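Local coordinates for protein peptidase M42 (Thaumarchaeota archaeon SCGC AB-539-E09, PDB 5DS0) that probably removes amino acids from the N termini of peptides, as a cobalt-bound, twelve-subunit TET aminopeptidase of the M42 family, at residues S20-E25 / V102-K107; M14-P19 / R24-I29; V227-V232 / H306-G311; T300-I305 / S314-I319; K5-M10 / L331-T336. All coordinates share one frame; numbering follows the deposited sequence.

Contact 5 spans nearly the whole chain: it opens on 5-10 in the first helix and closes at 331-336, where strand 329-332 turns into helix 333-349, and the other four nest within it. Contact 2 closes the short loop between helices 2-15 and 24-34. Contact 1 starts on 20-25, shares R24 and E25 with contact 2, and ties the start of helix 24-34 to barrel strand 100-105. Further on, contacts 3 and 4 cross: 227-232 opens the first, 300-305 the second, then 306-311 and 314-319 close them in turn, joining helix ends and loops to the large mixed sheet.

Contact 1: residues S20-E25 / V102-K107; sequences SGFERE and VVRTCK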
# COMPACT_ATOMS: atom_id res chain seq x y z
N SER C 20 -32.46 21.49 13.67
CA SER C 20 -33.45 21.00 12.73
C SER C 20 -34.46 20.10 13.43
O SER C 20 -34.07 19.16 14.12
CB SER C 20 -32.80 20.24 11.58
OG SER C 20 -31.87 21.06 10.90
N GLY C 21 -35.75 20.39 13.26
CA GLY C 21 -36.83 19.64 13.91
C GLY C 21 -37.32 20.23 15.23
O GLY C 21 -38.37 19.82 15.75
N PHE C 22 -36.55 21.15 15.80
CA PHE C 22 -36.85 21.69 17.11
C PHE C 22 -36.70 23.20 17.12
O PHE C 22 -36.03 23.76 17.98
CB PHE C 22 -35.91 21.09 18.16
CG PHE C 22 -35.85 19.59 18.16
CD1 PHE C 22 -35.08 18.91 17.23
CD2 PHE C 22 -36.51 18.86 19.12
CE1 PHE C 22 -35.01 17.52 17.24
CE2 PHE C 22 -36.44 17.47 19.13
CZ PHE C 22 -35.68 16.80 18.19
N GLU C 23 -37.37 23.87 16.20
CA GLU C 23 -37.16 25.30 15.98
C GLU C 23 -38.17 26.19 16.68
O GLU C 23 -38.24 27.37 16.38
CB GLU C 23 -37.18 25.59 14.46
CG GLU C 23 -36.23 24.70 13.66
CD GLU C 23 -36.86 23.48 12.99
OE1 GLU C 23 -36.24 22.73 12.16
OE2 GLU C 23 -37.99 23.20 13.36
N ARG C 24 -38.97 25.65 17.59
CA ARG C 24 -40.11 26.41 18.11
C ARG C 24 -39.72 27.63 18.92
O ARG C 24 -40.33 28.69 18.77
CB ARG C 24 -41.04 25.49 18.89
CG ARG C 24 -41.73 24.46 18.00
CD ARG C 24 -42.83 23.71 18.72
NE ARG C 24 -43.73 23.01 17.80
CZ ARG C 24 -44.82 22.33 18.17
NH1 ARG C 24 -45.16 22.25 19.45
NH2 ARG C 24 -45.58 21.74 17.25
N GLU C 25 -38.70 27.51 19.77
CA GLU C 25 -38.19 28.64 20.55
C GLU C 25 -37.76 29.81 19.66
O GLU C 25 -38.04 30.97 19.96
CB GLU C 25 -37.04 28.21 21.44
CG GLU C 25 -37.44 27.67 22.80
CD GLU C 25 -36.26 27.48 23.77
OE1 GLU C 25 -36.06 26.30 24.04
OE2 GLU C 25 -35.53 28.42 24.26
N VAL C 102 -25.12 21.96 24.44
CA VAL C 102 -26.17 21.96 25.44
C VAL C 102 -27.36 21.15 24.93
O VAL C 102 -27.80 21.30 23.79
CB VAL C 102 -26.55 23.40 25.88
CG1 VAL C 102 -26.74 24.32 24.69
CG2 VAL C 102 -27.81 23.39 26.72
N VAL C 103 -27.87 20.30 25.82
CA VAL C 103 -28.94 19.38 25.53
C VAL C 103 -30.19 19.90 26.18
O VAL C 103 -30.14 20.29 27.35
CB VAL C 103 -28.65 18.02 26.17
CG1 VAL C 103 -29.70 17.00 25.77
CG2 VAL C 103 -27.27 17.52 25.77
N ARG C 104 -31.31 19.90 25.47
CA ARG C 104 -32.57 20.31 26.08
C ARG C 104 -33.37 19.10 26.54
O ARG C 104 -33.87 18.34 25.72
CB ARG C 104 -33.40 21.17 25.14
CG ARG C 104 -34.58 21.81 25.85
CD ARG C 104 -35.38 22.71 24.93
NE ARG C 104 -36.01 21.93 23.86
CZ ARG C 104 -36.53 22.45 22.75
NH1 ARG C 104 -36.51 23.76 22.55
NH2 ARG C 104 -37.07 21.65 21.84
N THR C 105 -33.46 18.93 27.85
CA THR C 105 -34.23 17.84 28.45
C THR C 105 -35.55 18.38 28.96
O THR C 105 -35.80 19.58 28.91
CB THR C 105 -33.47 17.20 29.63
OG1 THR C 105 -33.30 18.16 30.68
CG2 THR C 105 -32.11 16.72 29.19
N CYS C 106 -36.40 17.47 29.44
CA CYS C 106 -37.63 17.86 30.13
C CYS C 106 -37.34 18.67 31.41
O CYS C 106 -38.15 19.48 31.83
CB CYS C 106 -38.48 16.62 30.44
SG CYS C 106 -37.59 15.32 31.34
N LYS C 107 -36.17 18.47 32.02
CA LYS C 107 -35.76 19.23 33.21
C LYS C 107 -35.01 20.52 32.92
O LYS C 107 -34.63 21.23 33.85
CB LYS C 107 -34.90 18.36 34.12
CG LYS C 107 -35.63 17.13 34.63
CD LYS C 107 -34.89 16.48 35.78
CE LYS C 107 -35.67 15.28 36.29
NZ LYS C 107 -34.88 14.44 37.25
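A six-stranded antiparallel barrel, which corresponds to the dimerisation domain of M42 aminopeptidases, is tied to the start of helix 24-34 by an ion pair between R104 of strand 100-105 and E25 of the first helical turn. The bond is one-pronged: R104 NH1 donates to E25 OE1 at 3.0 Å, with an N-H...O angle of 146°. The carboxylate lies at the edge of the guanidinium and nearly coplanar with it, and OE1 is met on its anti side. The two side chains run past each other in opposite directions, E25 reaching out extended from the helix. R104 leaves the strand with CG anti to its backbone N and stays straight until chi3 (65°), where the bend swings the guanidinium across to the helix. Its other terminal nitrogen, NH2, lies at the edge of the F22 ring, 3.9 Å from F22 CB and equally far from F22 CD2, the two planes being steeply inclined. A leucine in place of R104 would probably leave the carboxylate of E25 without its counter-charge and undo the polar tie between helix and barrel. Just before the helix, the N-cap residue E23 turns the other way, and its OE1 takes hydrogen bonds from Q213 N and from G21 N, the latter at 2.6 Å and from above the carboxylate plane.

Contact 2: residues M14-P19 / R24-I29; sequences MEAFGP and REVNAI
A16 points its methyl group toward helix 24-34, and V26 and I29, one turn apart there, point their side chains back, which makes this a small case of helix-to-loop packing built on a single CB. I29 comes closest: its chain runs out so that CD1 stops 3.7 Å from A16 CB. V26 meets the same methyl with its branch point, V26 CB standing 4.2 Å from A16 CB and V26 CG2 only slightly farther, while chi1 at 67° turns CG1 toward G18. The next residue, F17, behaves differently. Its CG is anti to the backbone N (chi1 -172°), which carries the ring off from the helix to pack against R104. What F17 leaves for helix 24-34 is its backbone and CB: F17 O lies 3.6 Å from E25 CB, and F17 CB lies 4.1 Å from E25 OE1, the oxygen that is paired with R104. G18 follows, and a CB there would come up against V26 CG1.

No hydrogen bond joins the two segments; among the polar groups of the turn, A16 O is bound by K177 NZ and R182 NH1, and G18 N by E69 OE2. The contact thus closes the bend between consecutive helices 2-15 and 24-34. L9 and L13 of the first helix, with T12, continue the packing around V26 and I29, R182 of helix 179-197 touches V26, and strand 158-161 receives the F17 ring through P158 and V160.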
# COMPACT_ATOMS: atom_id res chain seq x y z
N MSE C 14 -29.27 34.33 17.34
CA MSE C 14 -28.05 33.53 17.27
C MSE C 14 -27.82 32.76 18.54
O MSE C 14 -27.08 31.77 18.52
CB MSE C 14 -26.82 34.39 17.01
CG MSE C 14 -26.85 35.24 15.75
SE MSE C 14 -27.75 34.40 14.21
CE MSE C 14 -28.56 36.02 13.45
N GLU C 15 -28.39 33.20 19.66
CA GLU C 15 -28.20 32.51 20.93
C GLU C 15 -29.33 31.54 21.27
O GLU C 15 -29.19 30.73 22.17
CB GLU C 15 -28.01 33.51 22.07
CG GLU C 15 -26.63 34.16 22.07
CD GLU C 15 -26.37 35.02 23.30
OE1 GLU C 15 -27.35 35.30 24.03
OE2 GLU C 15 -25.20 35.43 23.52
N ALA C 16 -30.43 31.61 20.52
CA ALA C 16 -31.58 30.73 20.74
C ALA C 16 -31.28 29.29 20.45
O ALA C 16 -30.41 28.95 19.64
CB ALA C 16 -32.75 31.18 19.87
N PHE C 17 -32.05 28.42 21.08
CA PHE C 17 -31.99 26.98 20.85
C PHE C 17 -32.93 26.60 19.71
O PHE C 17 -34.15 26.77 19.85
CB PHE C 17 -32.41 26.27 22.14
CG PHE C 17 -32.23 24.79 22.11
CD1 PHE C 17 -33.14 23.97 21.45
CD2 PHE C 17 -31.17 24.20 22.77
CE1 PHE C 17 -32.98 22.60 21.44
CE2 PHE C 17 -31.00 22.83 22.76
CZ PHE C 17 -31.91 22.03 22.09
N GLY C 18 -32.40 26.06 18.61
CA GLY C 18 -33.27 25.62 17.52
C GLY C 18 -32.65 24.79 16.41
O GLY C 18 -32.54 25.25 15.28
N PRO C 19 -32.26 23.54 16.71
CA PRO C 19 -31.71 22.65 15.69
C PRO C 19 -32.82 22.10 14.81
O PRO C 19 -33.98 22.21 15.17
CB PRO C 19 -31.07 21.53 16.51
CG PRO C 19 -31.86 21.50 17.77
CD PRO C 19 -32.42 22.87 18.01
N ARG C 24 -38.97 25.65 17.59
CA ARG C 24 -40.11 26.41 18.11
C ARG C 24 -39.72 27.63 18.92
O ARG C 24 -40.33 28.69 18.77
CB ARG C 24 -41.04 25.49 18.89
CG ARG C 24 -41.73 24.46 18.00
CD ARG C 24 -42.83 23.71 18.72
NE ARG C 24 -43.73 23.01 17.80
CZ ARG C 24 -44.82 22.33 18.17
NH1 ARG C 24 -45.16 22.25 19.45
NH2 ARG C 24 -45.58 21.74 17.25
N GLU C 25 -38.70 27.51 19.77
CA GLU C 25 -38.19 28.64 20.55
C GLU C 25 -37.76 29.81 19.66
O GLU C 25 -38.04 30.97 19.96
CB GLU C 25 -37.04 28.21 21.44
CG GLU C 25 -37.44 27.67 22.80
CD GLU C 25 -36.26 27.48 23.77
OE1 GLU C 25 -36.06 26.30 24.04
OE2 GLU C 25 -35.53 28.42 24.26
N VAL C 26 -37.08 29.50 18.55
CA VAL C 26 -36.53 30.53 17.63
C VAL C 26 -37.66 31.17 16.81
O VAL C 26 -37.68 32.38 16.59
CB VAL C 26 -35.32 30.00 16.77
CG1 VAL C 26 -35.79 28.95 15.81
CG2 VAL C 26 -34.68 31.12 15.96
N ASN C 27 -38.64 30.39 16.40
CA ASN C 27 -39.76 30.94 15.65
C ASN C 27 -40.71 31.74 16.53
O ASN C 27 -41.41 32.62 16.05
CB ASN C 27 -40.44 29.82 14.86
CG ASN C 27 -39.71 29.53 13.55
OD1 ASN C 27 -38.61 30.01 13.33
ND2 ASN C 27 -40.33 28.74 12.69
N ALA C 28 -40.74 31.43 17.83
CA ALA C 28 -41.48 32.24 18.80
C ALA C 28 -40.87 33.63 18.90
O ALA C 28 -41.58 34.62 18.97
CB ALA C 28 -41.47 31.56 20.16
N ILE C 29 -39.55 33.69 18.90
CA ILE C 29 -38.83 34.96 18.94
C ILE C 29 -39.15 35.81 17.72
O ILE C 29 -39.29 37.03 17.83
CB ILE C 29 -37.30 34.72 19.02
CG1 ILE C 29 -36.93 34.24 20.43
CG2 ILE C 29 -36.53 35.98 18.68
CD1 ILE C 29 -35.71 33.35 20.46

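Contact 3: residues V227-V232 / H306-G311; sequences VVDPDV and HMNRAG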
# COMPACT_ATOMS: atom_id res chain seq x y z
N VAL C 227 -48.10 26.22 0.78
CA VAL C 227 -49.04 27.12 1.45
C VAL C 227 -49.16 28.47 0.72
O VAL C 227 -50.26 28.98 0.56
CB VAL C 227 -48.63 27.35 2.93
CG1 VAL C 227 -49.37 28.54 3.53
CG2 VAL C 227 -48.85 26.09 3.75
N VAL C 228 -48.04 29.00 0.25
CA VAL C 228 -47.99 30.37 -0.26
C VAL C 228 -48.36 30.51 -1.74
O VAL C 228 -49.00 31.50 -2.10
CB VAL C 228 -46.60 30.97 -0.05
CG1 VAL C 228 -46.48 32.34 -0.69
CG2 VAL C 228 -46.29 31.07 1.44
N ASP C 229 -48.00 29.54 -2.58
CA ASP C 229 -48.22 29.63 -4.05
C ASP C 229 -47.55 30.89 -4.60
O ASP C 229 -48.21 31.77 -5.14
CB ASP C 229 -49.73 29.58 -4.40
CG ASP C 229 -50.01 29.44 -5.91
OD1 ASP C 229 -49.09 29.09 -6.68
OD2 ASP C 229 -51.17 29.69 -6.33
N PRO C 230 -46.22 30.98 -4.46
CA PRO C 230 -45.52 32.20 -4.84
C PRO C 230 -45.34 32.36 -6.35
O PRO C 230 -45.21 31.36 -7.07
CB PRO C 230 -44.16 32.02 -4.17
CG PRO C 230 -43.93 30.55 -4.19
CD PRO C 230 -45.29 29.94 -3.99
N ASP C 231 -45.29 33.61 -6.80
CA ASP C 231 -45.03 33.93 -8.20
C ASP C 231 -43.54 34.22 -8.47
O ASP C 231 -43.07 34.11 -9.61
CB ASP C 231 -45.89 35.12 -8.62
CG ASP C 231 -47.36 34.81 -8.57
OD1 ASP C 231 -47.81 33.96 -9.37
OD2 ASP C 231 -48.08 35.38 -7.71
N VAL C 232 -42.82 34.62 -7.43
CA VAL C 232 -41.38 34.81 -7.50
C VAL C 232 -40.80 34.62 -6.09
O VAL C 232 -41.46 34.94 -5.10
CB VAL C 232 -41.03 36.22 -8.04
CG1 VAL C 232 -41.73 37.29 -7.25
CG2 VAL C 232 -39.53 36.47 -8.03
N HIS C 306 -38.61 26.65 -6.13
CA HIS C 306 -38.69 26.93 -7.57
C HIS C 306 -39.37 25.82 -8.34
O HIS C 306 -39.68 25.98 -9.50
CB HIS C 306 -37.32 27.30 -8.16
CG HIS C 306 -36.50 26.15 -8.65
ND1 HIS C 306 -35.83 25.28 -7.81
CD2 HIS C 306 -36.17 25.76 -9.91
CE1 HIS C 306 -35.16 24.40 -8.53
NE2 HIS C 306 -35.34 24.67 -9.81
N MSE C 307 -39.61 24.70 -7.66
CA MSE C 307 -40.24 23.53 -8.24
C MSE C 307 -41.67 23.38 -7.82
O MSE C 307 -42.33 22.39 -8.15
CB MSE C 307 -39.50 22.29 -7.70
CG MSE C 307 -39.34 21.25 -8.78
SE MSE C 307 -37.43 21.26 -9.19
CE MSE C 307 -36.93 19.87 -7.87
N ASN C 308 -42.18 24.36 -7.09
CA ASN C 308 -43.55 24.34 -6.61
C ASN C 308 -44.56 24.48 -7.76
O ASN C 308 -44.44 25.38 -8.59
CB ASN C 308 -43.77 25.46 -5.61
CG ASN C 308 -45.17 25.47 -5.04
OD1 ASN C 308 -45.97 26.34 -5.37
ND2 ASN C 308 -45.49 24.48 -4.22
N ARG C 309 -45.54 23.57 -7.78
CA ARG C 309 -46.59 23.56 -8.80
C ARG C 309 -45.99 23.57 -10.22
O ARG C 309 -45.36 22.59 -10.62
CB ARG C 309 -47.60 24.70 -8.54
CG ARG C 309 -48.61 24.38 -7.45
CD ARG C 309 -49.57 25.53 -7.13
NE ARG C 309 -50.13 25.41 -5.78
CZ ARG C 309 -49.52 25.76 -4.64
NH1 ARG C 309 -48.30 26.28 -4.64
NH2 ARG C 309 -50.15 25.60 -3.48
N ALA C 310 -46.17 24.67 -10.96
CA ALA C 310 -45.71 24.78 -12.35
C ALA C 310 -44.34 25.44 -12.44
O ALA C 310 -43.80 25.65 -13.54
CB ALA C 310 -46.73 25.59 -13.17
N GLY C 311 -43.76 25.75 -11.29
CA GLY C 311 -42.47 26.39 -11.23
C GLY C 311 -42.62 27.78 -10.66
O GLY C 311 -43.71 28.36 -10.67
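D229 lays its CB over one face of the R309 guanidinium, 3.6 Å above the plane and displaced toward the rim. The two side chains cross at about a right angle, their flat ends inclined by 38°. D229 OD1 is 3.6 Å from R309 NH1, a salt bridge of charges alone, since the oxygen lies well out of the guanidinium plane and no N-H points at it. The hydrogen bonds of R309 go to backbone carbonyls: NH2 to H226 O, and NH1 weakly to A225 O, near the C-terminal end of helix 219-228, where the positive charge probably also suits the helix dipole. R309 is the second residue of a type II' beta turn, N308 to G311, closed by G311 N to N308 O at 2.8 Å, and its chain, extended from CG to NE, carries the guanidinium to D229. A serine at R309 would probably leave H226 O without this donor and D229 with only its long, weak pairing to R58. At the first position of the turn, N308 holds CG anti to the backbone N (chi1 -178°), placing N308 OD1 3.9 Å from P230 CD. A310 packs against V227 of a neighbouring subunit.

Contact 4: residues T300-I305 / S314-I319; sequences TDAGRI and SVVITI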
# COMPACT_ATOMS: atom_id res chain seq x y z
N THR C 300 -30.16 25.00 -1.35
CA THR C 300 -30.92 26.01 -0.61
C THR C 300 -32.40 25.69 -0.60
O THR C 300 -32.87 24.85 -1.36
CB THR C 300 -30.76 27.39 -1.26
OG1 THR C 300 -31.13 27.31 -2.65
CG2 THR C 300 -29.33 27.86 -1.16
N ASP C 301 -33.15 26.39 0.25
CA ASP C 301 -34.61 26.32 0.23
C ASP C 301 -35.14 26.49 -1.21
O ASP C 301 -36.19 25.93 -1.56
CB ASP C 301 -35.26 27.42 1.10
CG ASP C 301 -35.12 27.18 2.61
OD1 ASP C 301 -35.25 26.01 3.07
OD2 ASP C 301 -34.91 28.21 3.32
N ALA C 302 -34.44 27.28 -2.03
CA ALA C 302 -34.85 27.53 -3.41
C ALA C 302 -34.96 26.26 -4.25
O ALA C 302 -35.77 26.19 -5.17
CB ALA C 302 -33.89 28.48 -4.09
N GLY C 303 -34.16 25.25 -3.90
CA GLY C 303 -34.20 23.96 -4.56
C GLY C 303 -35.59 23.35 -4.59
O GLY C 303 -35.92 22.66 -5.56
N ARG C 304 -36.38 23.62 -3.55
CA ARG C 304 -37.77 23.15 -3.48
C ARG C 304 -38.80 24.18 -3.93
O ARG C 304 -39.77 23.85 -4.59
CB ARG C 304 -38.12 22.71 -2.06
CG ARG C 304 -37.50 21.40 -1.63
CD ARG C 304 -37.84 20.23 -2.52
NE ARG C 304 -37.63 19.00 -1.76
CZ ARG C 304 -36.45 18.40 -1.57
NH1 ARG C 304 -35.34 18.88 -2.14
NH2 ARG C 304 -36.38 17.30 -0.82
N ILE C 305 -38.58 25.43 -3.54
CA ILE C 305 -39.49 26.51 -3.85
C ILE C 305 -39.70 26.68 -5.35
O ILE C 305 -40.84 26.83 -5.80
CB ILE C 305 -39.00 27.84 -3.24
CG1 ILE C 305 -39.21 27.81 -1.73
CG2 ILE C 305 -39.74 29.02 -3.84
CD1 ILE C 305 -38.40 28.84 -0.97
N SER C 314 -36.87 31.96 -9.15
CA SER C 314 -36.24 32.19 -7.86
C SER C 314 -34.78 32.51 -8.01
O SER C 314 -34.16 32.20 -9.02
CB SER C 314 -36.37 30.95 -6.97
OG SER C 314 -37.69 30.45 -7.00
N VAL C 315 -34.25 33.15 -6.98
CA VAL C 315 -32.85 33.52 -6.96
C VAL C 315 -32.38 33.48 -5.51
O VAL C 315 -33.15 33.75 -4.62
CB VAL C 315 -32.67 34.90 -7.62
CG1 VAL C 315 -32.87 36.04 -6.63
CG2 VAL C 315 -31.31 35.00 -8.27
N VAL C 316 -31.13 33.09 -5.29
CA VAL C 316 -30.58 33.09 -3.93
C VAL C 316 -29.65 34.27 -3.72
O VAL C 316 -28.73 34.51 -4.49
CB VAL C 316 -29.78 31.81 -3.63
CG1 VAL C 316 -29.31 31.81 -2.19
CG2 VAL C 316 -30.60 30.57 -3.90
N ILE C 317 -29.92 35.01 -2.64
CA ILE C 317 -29.11 36.15 -2.26
C ILE C 317 -28.46 35.82 -0.94
O ILE C 317 -29.13 35.34 -0.03
CB ILE C 317 -29.98 37.39 -2.11
CG1 ILE C 317 -30.49 37.82 -3.48
CG2 ILE C 317 -29.19 38.52 -1.47
CD1 ILE C 317 -31.64 38.80 -3.47
N THR C 318 -27.17 36.10 -0.81
CA THR C 318 -26.39 35.57 0.30
C THR C 318 -25.58 36.60 1.06
O THR C 318 -25.17 37.61 0.51
CB THR C 318 -25.37 34.52 -0.20
OG1 THR C 318 -24.45 35.15 -1.10
CG2 THR C 318 -26.07 33.37 -0.90
N ILE C 319 -25.38 36.33 2.34
CA ILE C 319 -24.41 37.07 3.14
C ILE C 319 -23.17 36.20 3.35
O ILE C 319 -23.25 35.13 3.94
CB ILE C 319 -24.97 37.47 4.52
CG1 ILE C 319 -26.10 38.49 4.37
CG2 ILE C 319 -23.87 38.08 5.37
CD1 ILE C 319 -27.46 37.86 4.31
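T300 carries OG1 between its backbone N and carbonyl carbon (chi1 55°), with CG2 beside the N; V316 in turn has CG1 anti to the N (chi1 -176°) and CG2 beside it, and these settings bring the two tips together. They join the N-terminal approach of the short helix 302-305 to strand 314-322 of the mixed sheet in the catalytic alpha/beta fold. V316 CG2 is the hub: T300 OG1 lies 3.5 Å away, T300 CG2 4.1 Å, and A302 CB packs on it at 3.9 Å. The same OG1 takes a weak capping bond from A302 N, while T300 O accepts from G303 N, and D301 O from both R304 N and I305 N, so the turn is gripped as it enters the helix.

Everything that touches is buried, and the T300 side chain is about 6 Å from a bound cobalt ion. D301 packs beside H66 and E214, and T300 beside E237, three ligands of one cobalt site, so the contact belongs to the second shell of the metal centre. At the far end of the contact, I305 CG2 rests 4.0 Å from S314 OG, whose hydrogen bond goes to C312 O.

Contact 5: residues K5-M10 / L331-T336; sequences KSMELM and LSLKDT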
# COMPACT_ATOMS: atom_id res chain seq x y z
N LYS C 5 -32.97 47.48 19.38
CA LYS C 5 -33.92 46.38 19.18
C LYS C 5 -33.52 45.43 18.07
O LYS C 5 -33.74 44.24 18.20
CB LYS C 5 -35.33 46.91 18.91
CG LYS C 5 -36.03 47.37 20.17
CD LYS C 5 -37.43 47.90 20.09
CE LYS C 5 -37.98 48.00 21.55
NZ LYS C 5 -38.90 46.86 21.78
N SER C 6 -32.91 45.95 17.01
CA SER C 6 -32.33 45.12 15.95
C SER C 6 -31.18 44.24 16.44
O SER C 6 -31.15 43.05 16.17
CB SER C 6 -31.83 45.98 14.80
OG SER C 6 -32.86 46.18 13.89
N MSE C 7 -30.22 44.85 17.13
CA MSE C 7 -29.08 44.11 17.64
C MSE C 7 -29.50 43.16 18.71
O MSE C 7 -28.89 42.10 18.84
CB MSE C 7 -27.98 45.04 18.13
CG MSE C 7 -27.23 45.67 16.95
SE MSE C 7 -26.36 44.31 15.77
CE MSE C 7 -27.23 44.93 14.09
N GLU C 8 -30.52 43.52 19.49
CA GLU C 8 -31.05 42.62 20.54
C GLU C 8 -31.73 41.42 19.88
O GLU C 8 -31.64 40.32 20.39
CB GLU C 8 -32.01 43.35 21.50
CG GLU C 8 -32.33 42.69 22.90
CD GLU C 8 -33.25 43.56 23.81
OE1 GLU C 8 -34.03 44.40 23.27
OE2 GLU C 8 -33.19 43.41 25.09
N LEU C 9 -32.38 41.64 18.75
CA LEU C 9 -32.96 40.55 17.99
C LEU C 9 -31.88 39.63 17.45
O LEU C 9 -31.93 38.43 17.67
CB LEU C 9 -33.80 41.07 16.84
CG LEU C 9 -34.33 40.00 15.88
CD1 LEU C 9 -35.32 39.12 16.60
CD2 LEU C 9 -34.98 40.61 14.66
N MSE C 10 -30.88 40.21 16.79
CA MSE C 10 -29.77 39.43 16.26
C MSE C 10 -29.20 38.56 17.34
O MSE C 10 -29.10 37.37 17.18
CB MSE C 10 -28.69 40.29 15.61
CG MSE C 10 -27.88 39.44 14.65
SE MSE C 10 -26.35 40.40 13.85
CE MSE C 10 -27.43 41.45 12.58
N LEU C 331 -19.59 37.13 10.34
CA LEU C 331 -20.10 37.83 9.17
C LEU C 331 -20.04 39.34 9.35
O LEU C 331 -19.89 39.82 10.47
CB LEU C 331 -21.52 37.36 8.80
CG LEU C 331 -22.65 37.48 9.81
CD1 LEU C 331 -23.10 38.92 9.99
CD2 LEU C 331 -23.83 36.66 9.35
N SER C 332 -20.16 40.07 8.24
CA SER C 332 -20.08 41.53 8.23
C SER C 332 -21.46 42.18 8.42
O SER C 332 -22.39 41.87 7.69
CB SER C 332 -19.48 42.00 6.92
OG SER C 332 -19.73 43.38 6.70
N LEU C 333 -21.58 43.08 9.38
CA LEU C 333 -22.84 43.81 9.60
C LEU C 333 -23.15 44.74 8.44
O LEU C 333 -24.31 45.02 8.17
CB LEU C 333 -22.79 44.61 10.89
CG LEU C 333 -22.71 43.72 12.12
CD1 LEU C 333 -22.59 44.59 13.35
CD2 LEU C 333 -23.92 42.80 12.24
N LYS C 334 -22.10 45.22 7.77
CA LYS C 334 -22.25 46.04 6.60
C LYS C 334 -22.86 45.25 5.44
O LYS C 334 -23.78 45.75 4.79
CB LYS C 334 -20.90 46.60 6.19
CG LYS C 334 -20.97 47.64 5.10
CD LYS C 334 -19.60 47.92 4.53
CE LYS C 334 -19.73 48.87 3.35
NZ LYS C 334 -18.44 48.97 2.59
N ASP C 335 -22.36 44.05 5.19
CA ASP C 335 -22.94 43.17 4.16
C ASP C 335 -24.43 42.93 4.44
O ASP C 335 -25.26 42.97 3.53
CB ASP C 335 -22.25 41.81 4.13
CG ASP C 335 -20.83 41.84 3.53
OD1 ASP C 335 -20.46 42.84 2.86
OD2 ASP C 335 -20.09 40.83 3.73
N THR C 336 -24.74 42.65 5.70
CA THR C 336 -26.10 42.40 6.15
C THR C 336 -27.00 43.60 5.85
O THR C 336 -28.09 43.46 5.30
CB THR C 336 -26.12 42.12 7.67
OG1 THR C 336 -25.24 41.04 7.94
CG2 THR C 336 -27.50 41.76 8.17
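Next to L333 and T336, which receive the side chain of M10, lies the carbonyl plane of S332, and T336 uses both its faces: T336 N approaches S332 O from one side and T336 OG1, at 3.0 Å and tilted 30° from the plane, from the other. The OG1 bond holds the side chain's rotation, with CG2 left facing M10. S332 is also the N-cap of helix 333-349, and its OG accepts from D335 N at 3.1 Å in a nearly straight bond (169°). On this well-anchored first turn the contact itself is purely apolar. M10, deposited as selenomethionine, leaves the helix with an extended chain that bends at chi3 (-76°), laying SE and CE side by side against one methyl group: M10 SE and M10 CE are each 3.8 Å from L333 CD2, the two side chains meeting at a slant. M10 CE then goes on to T336 CG2 at 4.4 Å. One turn earlier, M7, likewise selenomethionine, adds its CE at 4.3 Å from L333 CD2, so the tips of both selenomethionines gather against the same leucine branch.

Helix 2-15 here packs on the junction of strand 329-332 and helix 333-349. Helix 179-197 adds F186 against M10 and F179 and I183 against L331, while helix 24-34 flanks the first helix through I29 and Y33, and strand 314-322 lies beside L331 through T321.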